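Local coordinates for c-di-GMP synthase (Capnocytophaga granulosa, PDB 6WT9), which joins two GTP molecules into the second messenger 3',3'-c-di-GMP, a signal that drives abortive infection in CBASS antiphage defence, at residues 10-14 / 46-50. Residues are numbered along the deposited sequence; the frame is centred on the assembly and turned at random.
Sequences FENLQ and TLAMN
Leu-47 of helix 40-49 packs against Phe-10, Leu-13 and Gln-14 of helix 6-17. This is helix-helix packing within the N-terminal helices of a CD-NTase, and no hydrogen bond joins the two segments. Phe-29 of helix 23-32 touches both Phe-10 and Leu-47, so a third helix joins the cluster. Helix 245-259 meets the contact through Asn-255, which touches Leu-13 and hydrogen-bonds the carbonyl of Ala-48 through ND2. The apolar contacts centre on two leucines whose side chains lie alongside one another, pointing opposite ways. CD2 of Leu-13 comes to 3.6 Å from CB of Leu-47. Against Ala-48, the CD2 methyl of Leu-13 packs 3.9 Å from CB and 3.4 Å from the backbone N. In Leu-47, CG stands anti to the backbone N (chi1 -171°), which turns it toward helix 6-17, and the second torsion extends CD2 further, roughly anti to CA. CD2 of Leu-47 meets CE1 of Phe-10 at 3.7 Å, approaching the ring obliquely. CD2 of Leu-47 also touches CG of Gln-14, the aliphatic part of a polar side chain, at 3.7 Å. Within helix 6-17, CG of Gln-14 lies 4.0 Å above the plane of the Phe-10 ring, nearer the edge of the ring than its centre.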
loop_
_atom_site.group_PDB
_atom_site.type_symbol
_atom_site.label_atom_id
_atom_site.label_comp_id
_atom_site.label_asym_id
_atom_site.label_seq_id
_atom_site.Cartn_x
_atom_site.Cartn_y
_atom_site.Cartn_z
ATOM N N PHE A 10 -5.607 -19.924 4.524
ATOM C CA PHE A 10 -6.022 -19.159 5.695
ATOM C C PHE A 10 -4.937 -19.153 6.767
ATOM O O PHE A 10 -4.660 -18.107 7.366
ATOM C CB PHE A 10 -7.326 -19.718 6.261
ATOM C CG PHE A 10 -7.755 -19.068 7.544
ATOM C CD1 PHE A 10 -8.233 -17.769 7.548
ATOM C CD2 PHE A 10 -7.685 -19.757 8.743
ATOM C CE1 PHE A 10 -8.628 -17.169 8.722
ATOM C CE2 PHE A 10 -8.080 -19.160 9.921
ATOM C CZ PHE A 10 -8.552 -17.863 9.910
ATOM N N GLU A 11 -4.324 -20.310 7.031
ATOM C CA GLU A 11 -3.239 -20.375 8.007
ATOM C C GLU A 11 -2.073 -19.492 7.587
ATOM O O GLU A 11 -1.551 -18.706 8.386
ATOM C CB GLU A 11 -2.772 -21.819 8.187
ATOM C CG GLU A 11 -3.645 -22.658 9.099
ATOM C CD GLU A 11 -3.057 -24.031 9.357
ATOM O OE1 GLU A 11 -2.368 -24.563 8.461
ATOM O OE2 GLU A 11 -3.275 -24.574 10.460
ATOM N N ASN A 12 -1.647 -19.616 6.326
ATOM C CA ASN A 12 -0.561 -18.783 5.822
ATOM C C ASN A 12 -0.911 -17.304 5.919
ATOM O O ASN A 12 -0.048 -16.471 6.212
ATOM C CB ASN A 12 -0.235 -19.168 4.378
ATOM C CG ASN A 12 0.921 -18.369 3.810
ATOM O OD1 ASN A 12 2.083 -18.715 4.011
ATOM N ND2 ASN A 12 0.606 -17.292 3.099
ATOM N N LEU A 13 -2.179 -16.962 5.677
ATOM C CA LEU A 13 -2.603 -15.574 5.803
ATOM C C LEU A 13 -2.534 -15.095 7.248
ATOM O O LEU A 13 -2.219 -13.925 7.497
ATOM C CB LEU A 13 -4.017 -15.407 5.252
ATOM C CG LEU A 13 -4.549 -13.977 5.156
ATOM C CD1 LEU A 13 -3.585 -13.110 4.365
ATOM C CD2 LEU A 13 -5.923 -13.973 4.516
ATOM N N GLN A 14 -2.827 -15.977 8.210
ATOM C CA GLN A 14 -2.686 -15.610 9.616
ATOM C C GLN A 14 -1.242 -15.259 9.949
ATOM O O GLN A 14 -0.981 -14.301 10.686
ATOM C CB GLN A 14 -3.180 -16.746 10.514
ATOM C CG GLN A 14 -4.697 -16.862 10.620
ATOM C CD GLN A 14 -5.129 -18.029 11.491
ATOM O OE1 GLN A 14 -4.643 -19.148 11.335
ATOM N NE2 GLN A 14 -6.042 -17.769 12.421
ATOM N N THR A 46 -12.556 -13.290 4.446
ATOM C CA THR A 46 -12.757 -12.307 5.506
ATOM C C THR A 46 -11.431 -11.784 6.041
ATOM O O THR A 46 -11.290 -10.583 6.299
ATOM C CB THR A 46 -13.585 -12.909 6.641
ATOM O OG1 THR A 46 -14.845 -13.363 6.132
ATOM C CG2 THR A 46 -13.835 -11.869 7.720
ATOM N N LEU A 47 -10.444 -12.666 6.212
ATOM C CA LEU A 47 -9.149 -12.221 6.714
ATOM C C LEU A 47 -8.375 -11.441 5.660
ATOM O O LEU A 47 -7.658 -10.493 5.999
ATOM C CB LEU A 47 -8.329 -13.416 7.201
ATOM C CG LEU A 47 -7.041 -13.053 7.941
ATOM C CD1 LEU A 47 -7.336 -12.055 9.049
ATOM C CD2 LEU A 47 -6.370 -14.297 8.503
ATOM N N ALA A 48 -8.512 -11.809 4.383
ATOM C CA ALA A 48 -7.822 -11.084 3.321
ATOM C C ALA A 48 -8.352 -9.667 3.151
ATOM O O ALA A 48 -7.666 -8.832 2.553
ATOM C CB ALA A 48 -7.935 -11.843 1.999
HETATM N N MSE A 49 -9.548 -9.382 3.654
HETATM C CA MSE A 49 -10.117 -8.044 3.589
HETATM C C MSE A 49 -9.891 -7.303 4.897
HETATM O O MSE A 49 -9.981 -6.076 4.952
HETATM C CB MSE A 49 -11.610 -8.109 3.278
HETATM C CG MSE A 49 -11.934 -8.663 1.906
HETATM SE SE MSE A 49 -13.859 -8.772 1.600
HETATM C CE MSE A 49 -13.810 -9.214 -0.301
ATOM N N ASN A 50 -9.601 -8.064 5.947
ATOM C CA ASN A 50 -9.454 -7.489 7.275
ATOM C C ASN A 50 -8.211 -6.608 7.344
ATOM O O ASN A 50 -7.175 -6.914 6.748
ATOM C CB ASN A 50 -9.375 -8.600 8.322
ATOM C CG ASN A 50 -9.883 -8.160 9.683
ATOM O OD1 ASN A 50 -9.101 -7.870 10.588
ATOM N ND2 ASN A 50 -11.200 -8.112 9.834
#